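Local coordinates for protein hydrolase, isochorismatase family (Pseudomonas putida KT2440, PDB 4H17) that belongs to the isochorismatase family of hydrolases, has a Rossmann-like fold and probably hydrolyses a small-molecule substrate, at residues A[25-30]-A[67-72]; A[131-136]-A[158-163]; A[153-158]-A[190-195]. One frame throughout, in Å; residues are numbered along the deposited sequence.

Contact 1 of 3, residues A[25-30]-A[67-72]; sequences SLIIID and IHVRHL. With SO4 (sulfate ion), chain E; SO4 (sulfate ion), chain C.
Asp30 and His71 each turn CG beside the backbone N and anti to the carbonyl carbon (chi1 -60° and -74°), which brings a carboxylate and an imidazole together where two parallel strands end. The side chains cross at about a right angle, with Asp30 CG at the ring edge and the carboxylate plane 61° from the ring. The polar link between them is weak: His71 NE2 lies 3.3 Å from Asp30 OD2, in a bent bond. NE2 has a closer partner in one sulfate, whose O1 is 2.7 Å away, and on the other flank of the ring ND1 reaches O4 of the second sulfate at 2.8 Å; in the crystal the two sulfates, probably from the crystallisation liquor, hold the ring's rotation, and Phe79 stacks on it. Were His71 replaced by an alanine, both sulfates would probably lose a donor and the Asp30 carboxylate the ring edge beside it.

Behind this polar end runs a regular parallel ladder. Ile67 N binds Leu26 O, Ile28 N binds Ile67 O, and Val69 N binds Ile28 O, before Asp30 N closes the series on Val69 O at 2.7 Å. Side chains alternate between the faces: Ile27 CG2 meets Val69 CG2 at 4.1 Å on one, while on the other Ile28 lies alongside His68, its CD1 4.0 Å from CE1. The distal nitrogen of His68 is bonded to Glu98.

Asp30 and Lys103 probably correspond to the catalytic aspartate and lysine of the family. The pair of strands belongs to a beta-alpha-beta unit whose linking helix, 45-61, packs on Leu26, Ile28 and His68; helix 114-121 covers Ile67 on the other face, and strands 125-131 and 99-103 flank the pair.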
ATOM      1  N   SER A  25       1.312 -20.363   6.870  1.00 16.07           N
ATOM      2  CA  SER A  25       0.372 -20.579   5.747  1.00 17.88           C
ATOM      3  C   SER A  25       0.973 -19.871   4.519  1.00 18.58           C
ATOM      4  O   SER A  25       1.468 -18.739   4.627  1.00 17.66           O
ATOM      5  CB  SER A  25      -0.987 -19.984   6.016  1.00 16.06           C
ATOM      6  OG  SER A  25      -1.687 -20.540   7.147  1.00 17.81           O
ATOM      7  N   LEU A  26       0.933 -20.523   3.351  1.00 14.81           N
ATOM      8  CA  LEU A  26       1.502 -19.967   2.105  1.00 14.37           C
ATOM      9  C   LEU A  26       0.359 -19.405   1.258  1.00 13.90           C
ATOM     10  O   LEU A  26      -0.664 -20.069   1.064  1.00 14.13           O
ATOM     11  CB  LEU A  26       2.212 -21.023   1.280  1.00 13.41           C
ATOM     12  CG  LEU A  26       2.733 -20.621  -0.113  1.00 14.38           C
ATOM     13  CD1 LEU A  26       3.808 -19.543  -0.053  1.00 16.20           C
ATOM     14  CD2 LEU A  26       3.259 -21.845  -0.826  1.00 14.97           C
ATOM     15  N   ILE A  27       0.502 -18.166   0.832  1.00 10.55           N
ATOM     16  CA  ILE A  27      -0.484 -17.463  -0.008  1.00 10.54           C
ATOM     17  C   ILE A  27       0.150 -17.045  -1.328  1.00 10.35           C
ATOM     18  O   ILE A  27       1.140 -16.313  -1.341  1.00 12.42           O
ATOM     19  CB  ILE A  27      -1.077 -16.212   0.683  1.00 12.11           C
ATOM     20  CG1 ILE A  27      -1.631 -16.549   2.092  1.00 16.15           C
ATOM     21  CG2 ILE A  27      -2.155 -15.573  -0.215  1.00 13.09           C
ATOM     22  CD1 ILE A  27      -2.071 -15.368   2.926  1.00 15.44           C
ATOM     23  N   ILE A  28      -0.427 -17.539  -2.439  1.00 11.51           N
ATOM     24  CA  ILE A  28       0.062 -17.218  -3.774  1.00 12.78           C
ATOM     25  C   ILE A  28      -0.982 -16.320  -4.431  1.00 12.86           C
ATOM     26  O   ILE A  28      -2.107 -16.746  -4.704  1.00 12.89           O
ATOM     27  CB  ILE A  28       0.254 -18.473  -4.639  1.00 15.35           C
ATOM     28  CG1 ILE A  28       1.171 -19.457  -3.918  1.00 17.43           C
ATOM     29  CG2 ILE A  28       0.837 -18.093  -6.011  1.00 15.59           C
ATOM     30  CD1 ILE A  28       1.328 -20.782  -4.609  1.00 23.55           C
ATOM     31  N   ILE A  29      -0.594 -15.085  -4.696  1.00 11.29           N
ATOM     32  CA  ILE A  29      -1.524 -14.061  -5.209  1.00 11.50           C
ATOM     33  C   ILE A  29      -1.413 -13.914  -6.720  1.00 10.96           C
ATOM     34  O   ILE A  29      -0.358 -13.522  -7.279  1.00 11.00           O
ATOM     35  CB  ILE A  29      -1.269 -12.726  -4.506  1.00  9.73           C
ATOM     36  CG1 ILE A  29      -1.559 -12.852  -3.009  1.00 10.59           C
ATOM     37  CG2 ILE A  29      -2.108 -11.622  -5.106  1.00  9.20           C
ATOM     38  CD1 ILE A  29      -1.222 -11.644  -2.152  1.00 11.30           C
ATOM     39  N   ASP A  30      -2.496 -14.275  -7.419  1.00 10.14           N
ATOM     40  CA  ASP A  30      -2.712 -13.890  -8.797  1.00 12.35           C
ATOM     41  C   ASP A  30      -1.731 -14.525  -9.777  1.00 12.12           C
ATOM     42  O   ASP A  30      -1.249 -13.846 -10.668  1.00 11.45           O
ATOM     43  CB  ASP A  30      -2.721 -12.358  -8.963  1.00 13.95           C
ATOM     44  CG  ASP A  30      -3.818 -11.665  -8.135  1.00 12.35           C
ATOM     45  OD1 ASP A  30      -4.847 -12.304  -7.777  1.00 13.13           O
ATOM     46  OD2 ASP A  30      -3.636 -10.442  -7.908  1.00 14.38           O
ATOM     47  N   ILE A  67      -2.886 -21.312   0.024  1.00 11.83           N
ATOM     48  CA  ILE A  67      -4.026 -20.487  -0.459  1.00 11.34           C
ATOM     49  C   ILE A  67      -3.657 -19.815  -1.769  1.00 11.87           C
ATOM     50  O   ILE A  67      -2.637 -19.115  -1.869  1.00 14.35           O
ATOM     51  CB  ILE A  67      -4.382 -19.405   0.536  1.00 13.34           C
ATOM     52  CG1 ILE A  67      -4.824 -20.030   1.854  1.00 14.51           C
ATOM     53  CG2 ILE A  67      -5.408 -18.477  -0.095  1.00 13.82           C
ATOM     54  CD1 ILE A  67      -4.961 -19.058   3.018  1.00 16.57           C
ATOM     55  N   HIS A  68      -4.418 -20.107  -2.810  1.00 12.73           N
ATOM     56  CA  HIS A  68      -4.267 -19.476  -4.108  1.00 12.43           C
ATOM     57  C   HIS A  68      -5.365 -18.417  -4.286  1.00 11.82           C
ATOM     58  O   HIS A  68      -6.567 -18.707  -4.131  1.00 13.22           O
ATOM     59  CB  HIS A  68      -4.427 -20.502  -5.232  1.00 10.98           C
ATOM     60  CG  HIS A  68      -3.575 -21.721  -5.097  1.00 11.11           C
ATOM     61  ND1 HIS A  68      -2.406 -21.878  -5.811  1.00 11.85           N
ATOM     62  CD2 HIS A  68      -3.723 -22.847  -4.369  1.00 11.81           C
ATOM     63  CE1 HIS A  68      -1.863 -23.045  -5.505  1.00 12.78           C
ATOM     64  NE2 HIS A  68      -2.651 -23.661  -4.646  1.00 16.01           N
ATOM     65  N   VAL A  69      -4.949 -17.221  -4.643  1.00 11.11           N
ATOM     66  CA  VAL A  69      -5.849 -16.118  -4.930  1.00 12.92           C
ATOM     67  C   VAL A  69      -5.829 -15.814  -6.432  1.00 13.01           C
ATOM     68  O   VAL A  69      -4.746 -15.755  -7.003  1.00 12.46           O
ATOM     69  CB  VAL A  69      -5.414 -14.879  -4.113  1.00 13.26           C
ATOM     70  CG1 VAL A  69      -6.268 -13.694  -4.453  1.00 13.32           C
ATOM     71  CG2 VAL A  69      -5.433 -15.157  -2.606  1.00 17.46           C
ATOM     72  N   ARG A  70      -6.987 -15.558  -7.046  1.00 13.23           N
ATOM     73  CA  ARG A  70      -7.068 -15.068  -8.402  1.00 11.66           C
ATOM     74  C   ARG A  70      -8.077 -13.948  -8.511  1.00 10.61           C
ATOM     75  O   ARG A  70      -9.009 -13.844  -7.700  1.00 11.51           O
ATOM     76  CB  ARG A  70      -7.553 -16.171  -9.367  1.00 13.59           C
ATOM     77  CG  ARG A  70      -6.532 -17.232  -9.689  1.00 14.95           C
ATOM     78  CD  ARG A  70      -6.999 -18.084 -10.858  1.00 15.43           C
ATOM     79  NE  ARG A  70      -8.147 -18.950 -10.516  1.00 14.17           N
ATOM     80  CZ  ARG A  70      -8.601 -19.940 -11.313  1.00 11.77           C
ATOM     81  NH1 ARG A  70      -8.097 -20.149 -12.511  1.00 14.10           N
ATOM     82  NH2 ARG A  70      -9.606 -20.708 -10.898  1.00 12.63           N
ATOM     83  N   HIS A  71      -7.919 -13.155  -9.561  1.00 10.15           N
ATOM     84  CA  HIS A  71      -8.914 -12.173  -9.948  1.00  9.78           C
ATOM     85  C   HIS A  71     -10.213 -12.838 -10.354  1.00 12.39           C
ATOM     86  O   HIS A  71     -10.211 -13.878 -11.048  1.00 11.31           O
ATOM     87  CB  HIS A  71      -8.446 -11.357 -11.122  1.00 11.14           C
ATOM     88  CG  HIS A  71      -7.406 -10.345 -10.804  1.00 13.34           C
ATOM     89  ND1 HIS A  71      -7.503  -9.028 -11.182  1.00 14.66           N
ATOM     90  CD2 HIS A  71      -6.226 -10.472 -10.172  1.00 15.15           C
ATOM     91  CE1 HIS A  71      -6.447  -8.371 -10.751  1.00 15.40           C
ATOM     92  NE2 HIS A  71      -5.632  -9.237 -10.179  1.00 12.97           N
ATOM     93  N   LEU A  72     -11.320 -12.221  -9.963  1.00 11.76           N
ATOM     94  CA  LEU A  72     -12.595 -12.577 -10.565  1.00 14.79           C
ATOM     95  C   LEU A  72     -12.553 -12.287 -12.066  1.00 12.76           C
ATOM     96  O   LEU A  72     -13.021 -13.112 -12.862  1.00 13.95           O
ATOM     97  CB  LEU A  72     -13.726 -11.819  -9.909  1.00 15.62           C
ATOM     98  CG  LEU A  72     -14.151 -12.402  -8.570  1.00 22.82           C
ATOM     99  CD1 LEU A  72     -14.947 -11.350  -7.811  1.00 24.36           C
ATOM    100  CD2 LEU A  72     -14.974 -13.673  -8.773  1.00 23.37           C
TER
HETATM  101  S   SO4 E 203     -10.701  -7.883 -11.818  1.00 16.44           S
HETATM  102  O1  SO4 E 203     -10.004  -6.719 -11.156  1.00 23.00           O
HETATM  103  O2  SO4 E 203     -11.760  -7.276 -12.688  1.00 23.50           O
HETATM  104  O3  SO4 E 203     -11.125  -8.884 -10.898  1.00 15.18           O
HETATM  105  O4  SO4 E 203      -9.692  -8.398 -12.777  1.00 15.21           O
HETATM  106  S   SO4 C 201      -2.976  -6.545  -9.509  1.00 12.52           S
HETATM  107  O1  SO4 C 201      -3.988  -7.485  -8.982  1.00 13.34           O
HETATM  108  O2  SO4 C 201      -1.847  -6.441  -8.620  1.00 12.17           O
HETATM  109  O3  SO4 C 201      -3.613  -5.208  -9.578  1.00 13.45           O
HETATM  110  O4  SO4 C 201      -2.580  -6.860 -10.894  1.00 12.97           O

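Contact 2 of 3, residues A[131-136]-A[158-163]. With SO4 (sulfate ion), chain C; EDO (1,2-ethanediol), chain H.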
ATOM      1  N   PHE A 131       1.574 -11.421  -7.537  1.00 11.50           N
ATOM      2  CA  PHE A 131       1.504 -10.371  -8.511  1.00 11.97           C
ATOM      3  C   PHE A 131       0.279  -9.513  -8.359  1.00 11.94           C
ATOM      4  O   PHE A 131      -0.791 -10.015  -7.948  1.00 13.74           O
ATOM      5  CB  PHE A 131       1.472 -10.994  -9.930  1.00  9.41           C
ATOM      6  CG  PHE A 131       2.473 -12.076 -10.080  1.00 11.50           C
ATOM      7  CD1 PHE A 131       3.826 -11.771 -10.174  1.00 11.95           C
ATOM      8  CD2 PHE A 131       2.073 -13.375 -10.155  1.00 14.44           C
ATOM      9  CE1 PHE A 131       4.767 -12.780 -10.213  1.00 14.57           C
ATOM     10  CE2 PHE A 131       3.009 -14.412 -10.250  1.00 15.48           C
ATOM     11  CZ  PHE A 131       4.371 -14.109 -10.311  1.00 14.88           C
HETATM   12  N   MSE A 132       0.360  -8.207  -8.704  1.00  9.45           N
HETATM   13  CA  MSE A 132       1.622  -7.416  -8.903  1.00 10.05           C
HETATM   14  C   MSE A 132       2.103  -6.922  -7.563  1.00 11.41           C
HETATM   15  O   MSE A 132       1.298  -6.691  -6.641  1.00  9.50           O
HETATM   16  CB  MSE A 132       1.329  -6.209  -9.798  1.00  9.99           C
HETATM   17  CG  MSE A 132       0.823  -6.635 -11.161  1.00 13.75           C
HETATM   18 SE   MSE A 132       0.554  -5.183 -12.434  0.75 12.12          SE
HETATM   19  CE  MSE A 132      -0.761  -4.103 -11.421  1.00 16.02           C
ATOM     20  N   SER A 133       3.404  -6.780  -7.418  1.00 10.90           N
ATOM     21  CA  SER A 133       3.977  -6.476  -6.114  1.00 10.99           C
ATOM     22  C   SER A 133       3.400  -5.182  -5.548  1.00 12.78           C
ATOM     23  O   SER A 133       3.149  -5.113  -4.339  1.00 13.38           O
ATOM     24  CB  SER A 133       5.509  -6.412  -6.164  1.00 11.95           C
ATOM     25  OG  SER A 133       5.972  -5.494  -7.084  1.00 15.68           O
ATOM     26  N   HIS A 134       3.211  -4.162  -6.377  1.00 11.17           N
ATOM     27  CA  HIS A 134       2.820  -2.813  -5.894  1.00 11.38           C
ATOM     28  C   HIS A 134       1.311  -2.674  -5.650  1.00 12.36           C
ATOM     29  O   HIS A 134       0.862  -1.680  -5.086  1.00 12.04           O
ATOM     30  CB  HIS A 134       3.281  -1.700  -6.836  1.00 12.67           C
ATOM     31  CG  HIS A 134       2.601  -1.725  -8.155  1.00 10.40           C
ATOM     32  ND1 HIS A 134       2.891  -2.661  -9.117  1.00 10.51           N
ATOM     33  CD2 HIS A 134       1.589  -0.980  -8.655  1.00 10.42           C
ATOM     34  CE1 HIS A 134       2.093  -2.498 -10.152  1.00 11.33           C
ATOM     35  NE2 HIS A 134       1.324  -1.456  -9.916  1.00 10.24           N
ATOM     36  N   SER A 135       0.525  -3.626  -6.154  1.00 12.03           N
ATOM     37  CA  SER A 135      -0.932  -3.481  -6.206  1.00 11.27           C
ATOM     38  C   SER A 135      -1.621  -4.529  -5.316  1.00 11.55           C
ATOM     39  O   SER A 135      -1.729  -4.314  -4.123  1.00 11.56           O
ATOM     40  CB  SER A 135      -1.429  -3.461  -7.661  1.00 12.90           C
ATOM     41  OG  SER A 135      -2.833  -3.382  -7.714  1.00 10.69           O
ATOM     42  N   SER A 136      -1.957  -5.723  -5.830  1.00 10.39           N
ATOM     43  CA  SER A 136      -2.634  -6.717  -4.964  1.00 10.58           C
ATOM     44  C   SER A 136      -1.758  -7.249  -3.803  1.00  9.94           C
ATOM     45  O   SER A 136      -2.257  -7.490  -2.712  1.00 11.88           O
ATOM     46  CB  SER A 136      -3.209  -7.934  -5.735  1.00 10.94           C
ATOM     47  OG  SER A 136      -4.380  -7.587  -6.458  1.00 12.95           O
ATOM     48  N   SER A 158       7.849 -12.621  -6.629  0.80 10.34           N
ATOM     49  CA  SER A 158       6.859 -11.561  -6.868  0.80 10.22           C
ATOM     50  C   SER A 158       7.426 -10.680  -7.970  0.80 11.87           C
ATOM     51  O   SER A 158       8.658 -10.650  -8.204  0.80 16.44           O
ATOM     52  CB  SER A 158       6.578 -10.810  -5.567  0.80 10.13           C
ATOM     53  OG  SER A 158       5.665  -9.701  -5.766  0.80 10.75           O
ATOM     54  N   ALA A 159       6.564  -9.954  -8.671  1.00 11.78           N
ATOM     55  CA  ALA A 159       6.987  -9.126  -9.757  1.00 12.72           C
ATOM     56  C   ALA A 159       6.022  -8.021 -10.030  1.00  9.91           C
ATOM     57  O   ALA A 159       4.870  -8.036  -9.578  1.00 10.96           O
ATOM     58  CB  ALA A 159       7.187  -9.958 -11.023  1.00 14.15           C
ATOM     59  N   THR A 160       6.480  -7.087 -10.831  1.00 10.87           N
ATOM     60  CA  THR A 160       5.659  -6.007 -11.307  1.00 10.03           C
ATOM     61  C   THR A 160       6.060  -5.631 -12.748  1.00 11.87           C
ATOM     62  O   THR A 160       6.718  -6.424 -13.474  1.00 12.11           O
ATOM     63  CB  THR A 160       5.699  -4.840 -10.315  1.00 12.71           C
ATOM     64  OG1 THR A 160       4.778  -3.823 -10.730  1.00 12.95           O
ATOM     65  CG2 THR A 160       7.071  -4.272 -10.206  1.00 12.51           C
ATOM     66  N   ARG A 161       5.549  -4.492 -13.190  1.00 11.03           N
ATOM     67  CA  ARG A 161       5.848  -3.987 -14.537  1.00 14.58           C
ATOM     68  C   ARG A 161       6.344  -2.531 -14.516  1.00 12.13           C
ATOM     69  O   ARG A 161       6.301  -1.843 -13.487  1.00 11.44           O
ATOM     70  CB  ARG A 161       4.636  -4.158 -15.415  1.00 12.91           C
ATOM     71  CG  ARG A 161       3.505  -3.159 -15.130  1.00 11.36           C
ATOM     72  CD  ARG A 161       2.234  -3.454 -15.924  1.00 11.89           C
ATOM     73  NE  ARG A 161       1.392  -2.257 -16.126  1.00 12.65           N
ATOM     74  CZ  ARG A 161       0.656  -1.660 -15.189  1.00 14.39           C
ATOM     75  NH1 ARG A 161       0.599  -2.138 -13.944  1.00 17.74           N
ATOM     76  NH2 ARG A 161      -0.026  -0.573 -15.527  1.00 14.64           N
ATOM     77  N   ASP A 162       6.881  -2.081 -15.656  1.00 12.31           N
ATOM     78  CA  ASP A 162       7.205  -0.690 -15.844  1.00 12.90           C
ATOM     79  C   ASP A 162       5.976   0.157 -15.599  1.00 12.17           C
ATOM     80  O   ASP A 162       4.904  -0.119 -16.156  1.00 11.76           O
ATOM     81  CB  ASP A 162       7.687  -0.399 -17.272  1.00 15.88           C
ATOM     82  CG  ASP A 162       9.048  -1.004 -17.624  1.00 18.69           C
ATOM     83  OD1 ASP A 162       9.702  -1.638 -16.811  1.00 16.21           O
ATOM     84  OD2 ASP A 162       9.461  -0.806 -18.785  1.00 21.56           O
ATOM     85  N   LEU A 163       6.113   1.231 -14.827  1.00 13.78           N
ATOM     86  CA  LEU A 163       4.990   2.170 -14.630  1.00 13.47           C
ATOM     87  C   LEU A 163       5.248   3.574 -15.108  1.00 13.28           C
ATOM     88  O   LEU A 163       6.404   4.049 -15.136  1.00 13.63           O
ATOM     89  CB  LEU A 163       4.574   2.263 -13.163  1.00 12.40           C
ATOM     90  CG  LEU A 163       4.143   0.969 -12.485  1.00 12.76           C
ATOM     91  CD1 LEU A 163       3.897   1.206 -11.005  1.00 11.24           C
ATOM     92  CD2 LEU A 163       2.959   0.362 -13.164  1.00 12.94           C
TER
HETATM   93  S   SO4 C 201      -2.976  -6.545  -9.509  1.00 12.52           S
HETATM   94  O1  SO4 C 201      -3.988  -7.485  -8.982  1.00 13.34           O
HETATM   95  O2  SO4 C 201      -1.847  -6.441  -8.620  1.00 12.17           O
HETATM   96  O3  SO4 C 201      -3.613  -5.208  -9.578  1.00 13.45           O
HETATM   97  O4  SO4 C 201      -2.580  -6.860 -10.894  1.00 12.97           O
HETATM   98  C1  EDO H 206      11.595  -6.931 -11.304  1.00 24.40           C
HETATM   99  O1  EDO H 206      11.860  -7.438 -12.625  1.00 25.41           O
HETATM  100  C2  EDO H 206      10.326  -7.620 -10.805  1.00 18.68           C
HETATM  101  O2  EDO H 206       9.185  -7.312 -11.608  1.00 17.07           O
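Ser133 and Ala159 share the one backbone hydrogen bond across these segments: Ser133 N donates to Ala159 O at 2.9 Å, approaching from above the carbonyl plane. The second polar link is weak. His134 ND1 lies 2.7 Å from Thr160 OG1, at the ring edge, but the N-H points well aside; the chi1 of 67°, with CG between the backbone N and carbonyl carbon, brings the ring to Thr160. His134 NE2 and Arg161 NH2 both find Asp185 of the second subunit.

Among the apolar contacts, Leu163 CD1 sits over one face of the His134 ring, 4.0 Å from its centroid, with Ser135 CB against the opposite face. Phe131 CE1 rests 3.8 Å from Ala159 CB. A separate contact is that of Met132, present as selenomethionine, whose SE meets the Arg161 guanidinium edge 3.4 Å from NH1.

Anion binding makes up the last group. Sulfate O2 accepts from Met132 N at 2.8 Å and from Ser136 N, while Ser135 OG holds O3 and Ser136 OG reaches O1 at 2.6 Å.

The peptide before Met132 is cis, and its N-H joins that of Ser136, in the first turn of helix 133-146, on one sulfate oxygen. This resembles the oxyanion hole of cysteine hydrolases in this family, with Ser136 probably at the nucleophile's position. Although the sulfate probably comes from the crystallisation liquor, its binding is consistent with a site that would stabilise a negatively charged oxygen.

Contact 3 of 3, residues A[153-158]-A[190-195]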
ATOM      1  N   LEU A 153       7.244 -11.592   2.961  1.00 12.86           N
ATOM      2  CA  LEU A 153       6.991 -11.402   1.539  1.00 13.03           C
ATOM      3  C   LEU A 153       8.184 -11.884   0.770  1.00 12.87           C
ATOM      4  O   LEU A 153       9.312 -11.457   1.025  1.00 16.26           O
ATOM      5  CB  LEU A 153       6.748  -9.914   1.275  1.00 14.52           C
ATOM      6  CG  LEU A 153       6.533  -9.441  -0.149  1.00 17.33           C
ATOM      7  CD1 LEU A 153       5.422 -10.134  -0.891  1.00 15.90           C
ATOM      8  CD2 LEU A 153       6.288  -7.948  -0.112  1.00 16.06           C
ATOM      9  N   VAL A 154       7.959 -12.739  -0.215  1.00 11.71           N
ATOM     10  CA  VAL A 154       9.084 -13.398  -0.894  1.00 13.31           C
ATOM     11  C   VAL A 154       9.434 -12.575  -2.121  1.00 15.86           C
ATOM     12  O   VAL A 154       8.741 -12.621  -3.135  1.00 12.76           O
ATOM     13  CB  VAL A 154       8.768 -14.839  -1.291  1.00 14.88           C
ATOM     14  CG1 VAL A 154       9.999 -15.528  -1.854  1.00 15.23           C
ATOM     15  CG2 VAL A 154       8.211 -15.582  -0.101  1.00 13.44           C
ATOM     16  N   GLU A 155      10.506 -11.786  -2.009  1.00 14.12           N
ATOM     17  CA  GLU A 155      10.731 -10.691  -2.961  1.00 16.45           C
ATOM     18  C   GLU A 155      11.069 -11.179  -4.373  1.00 15.63           C
ATOM     19  O   GLU A 155      10.787 -10.505  -5.362  1.00 18.05           O
ATOM     20  CB  GLU A 155      11.850  -9.765  -2.470  1.00 19.99           C
ATOM     21  CG  GLU A 155      13.153 -10.489  -2.223  1.00 27.40           C
ATOM     22  CD  GLU A 155      14.134  -9.644  -1.446  1.00 30.81           C
ATOM     23  OE1 GLU A 155      14.169  -8.412  -1.695  1.00 37.81           O
ATOM     24  OE2 GLU A 155      14.855 -10.219  -0.594  1.00 37.91           O
ATOM     25  N   ASP A 156      11.660 -12.360  -4.460  1.00 12.58           N
ATOM     26  CA  ASP A 156      12.037 -12.952  -5.756  1.00 13.48           C
ATOM     27  C   ASP A 156      11.021 -13.977  -6.284  1.00 14.72           C
ATOM     28  O   ASP A 156      11.220 -14.614  -7.308  1.00 16.39           O
ATOM     29  CB  ASP A 156      13.486 -13.483  -5.728  1.00 16.83           C
ATOM     30  CG  ASP A 156      13.704 -14.572  -4.697  1.00 16.16           C
ATOM     31  OD1 ASP A 156      12.759 -14.982  -4.002  1.00 16.21           O
ATOM     32  OD2 ASP A 156      14.869 -15.022  -4.582  1.00 17.06           O
ATOM     33  N   ALA A 157       9.870 -14.000  -5.626  1.00 11.65           N
ATOM     34  CA  ALA A 157       8.701 -14.795  -6.039  1.00 12.03           C
ATOM     35  C   ALA A 157       7.519 -13.845  -6.269  1.00 12.49           C
ATOM     36  O   ALA A 157       6.340 -14.217  -6.104  1.00 12.65           O
ATOM     37  CB  ALA A 157       8.366 -15.817  -5.000  1.00 13.55           C
ATOM     38  N   SER A 158       7.849 -12.621  -6.629  0.80 10.34           N
ATOM     39  CA  SER A 158       6.859 -11.561  -6.868  0.80 10.22           C
ATOM     40  C   SER A 158       7.426 -10.680  -7.970  0.80 11.87           C
ATOM     41  O   SER A 158       8.658 -10.650  -8.204  0.80 16.44           O
ATOM     42  CB  SER A 158       6.578 -10.810  -5.567  0.80 10.13           C
ATOM     43  OG  SER A 158       5.665  -9.701  -5.766  0.80 10.75           O
ATOM     44  N   VAL A 190      10.929  -9.162   4.523  1.00 13.97           N
ATOM     45  CA  VAL A 190      11.147  -9.418   3.103  1.00 16.86           C
ATOM     46  C   VAL A 190      12.321 -10.358   3.018  1.00 14.75           C
ATOM     47  O   VAL A 190      13.384 -10.097   3.618  1.00 15.25           O
ATOM     48  CB  VAL A 190      11.377  -8.103   2.336  1.00 14.19           C
ATOM     49  CG1 VAL A 190      11.685  -8.340   0.873  1.00 16.23           C
ATOM     50  CG2 VAL A 190      10.152  -7.172   2.473  1.00 15.31           C
ATOM     51  N   ALA A 191      12.150 -11.451   2.262  1.00 14.99           N
ATOM     52  CA  ALA A 191      13.146 -12.536   2.224  1.00 14.49           C
ATOM     53  C   ALA A 191      13.173 -13.184   0.851  1.00 15.87           C
ATOM     54  O   ALA A 191      12.163 -13.160   0.152  1.00 16.97           O
ATOM     55  CB  ALA A 191      12.826 -13.565   3.267  1.00 16.28           C
ATOM     56  N   PRO A 192      14.341 -13.745   0.437  1.00 15.91           N
ATOM     57  CA  PRO A 192      14.399 -14.501  -0.804  1.00 17.74           C
ATOM     58  C   PRO A 192      13.931 -15.952  -0.603  1.00 17.88           C
ATOM     59  O   PRO A 192      13.970 -16.513   0.499  1.00 16.25           O
ATOM     60  CB  PRO A 192      15.863 -14.445  -1.185  1.00 19.58           C
ATOM     61  CG  PRO A 192      16.586 -14.342   0.112  1.00 21.23           C
ATOM     62  CD  PRO A 192      15.669 -13.645   1.082  1.00 20.01           C
ATOM     63  N   THR A 193      13.447 -16.539  -1.701  1.00 17.12           N
ATOM     64  CA  THR A 193      12.892 -17.874  -1.709  1.00 16.49           C
ATOM     65  C   THR A 193      13.852 -18.872  -1.041  1.00 13.97           C
ATOM     66  O   THR A 193      13.419 -19.734  -0.276  1.00 18.34           O
ATOM     67  CB  THR A 193      12.608 -18.298  -3.172  1.00 15.80           C
ATOM     68  OG1 THR A 193      11.602 -17.451  -3.750  1.00 16.91           O
ATOM     69  CG2 THR A 193      12.167 -19.739  -3.330  1.00 15.92           C
ATOM     70  N   ALA A 194      15.127 -18.745  -1.376  1.00 17.52           N
ATOM     71  CA  ALA A 194      16.162 -19.695  -0.923  1.00 18.44           C
ATOM     72  C   ALA A 194      16.263 -19.751   0.598  1.00 18.34           C
ATOM     73  O   ALA A 194      16.605 -20.782   1.164  1.00 23.30           O
ATOM     74  CB  ALA A 194      17.506 -19.331  -1.534  1.00 19.90           C
ATOM     75  N   SER A 195      15.914 -18.662   1.276  1.00 18.60           N
ATOM     76  CA  SER A 195      15.956 -18.632   2.734  1.00 16.23           C
ATOM     77  C   SER A 195      14.790 -19.389   3.413  1.00 17.90           C
ATOM     78  O   SER A 195      14.802 -19.545   4.614  1.00 20.20           O
ATOM     79  CB  SER A 195      15.928 -17.190   3.231  1.00 17.64           C
ATOM     80  OG  SER A 195      14.612 -16.640   3.154  1.00 19.83           O
TER
HETATM   81  O   HOH W   1      16.182 -17.288  -3.637  1.00 18.60           O
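Asp156 OD1 takes two bonds from one residue, Thr193. The backbone N of Thr193 donates at 2.9 Å to the syn lone pair of OD1, whereas its OG1 donates at 2.7 Å from above the carboxylate plane, so this one oxygen is gripped from two directions. The other oxygen, OD2, is also occupied: a water donates to it and accepts from Ala194 N, and Pro192 CB lies 3.6 Å from it. Thr193 OG1 is also met by a methyl group, Val154 CG1, at 3.1 Å, a tight approach.

Next to this polar knot the backbones are joined directly. Ala191 N donates to Leu153 O, and Glu155 N to Ala191 O, each at 3.1 Å and with the donor tilted from the carbonyl plane. The Glu155 chain, extended beyond CG, crosses Val190 at about a right angle, with CD 3.6 Å from Val190 CG1, while OE2 approaches the start of the Pro192 ring.

The two bonds join strand 189-191 in parallel to strand 150-159; within this chain it is the outermost strand on that side of the Rossmann-like sheet. There both segments depart from the strand path. A type I turn runs from Val154 to Ala157, closed by Ala157 N to Val154 O at 3.1 Å, and it is this turn that carries Asp156, whose chi1 of 61° sets CG between the backbone N and carbonyl carbon, across to Thr193. Segment 190-195 passes into a 3-10 turn at 193-195, where Pro192 O accepts from both N and OG of Ser195.

Further out, the turn is tied to the helices: Asp156 O accepts from Asn51 ND2 of helix 45-61, and Glu155 O from His176 NE2 of helix 172-186. Val154 and Ala157 also pack on Leu55, and Leu153 on Met180 and Met183.

Overall arrangement
All three contacts draw on one parallel sheet. Contacts 1 and 2 have centres 14 Å apart and touch directly: Ile29 O and Phe131 N, 2.9 Å apart, probably form a hydrogen bond between adjacent strands. Both contacts reach the same sulfate, which marks the probable active site at the C-terminal ends of these strands; contact 1 supplies His71 and contact 2 the backbone and serine donors. Contact 3 shares Ser158 with contact 2, on strand 150-159, their centres again 14 Å apart, and extends the sheet to its outermost strand within this chain. It lies away from contact 1, with centres 16 Å and nearest atoms about 6 Å apart, without touching.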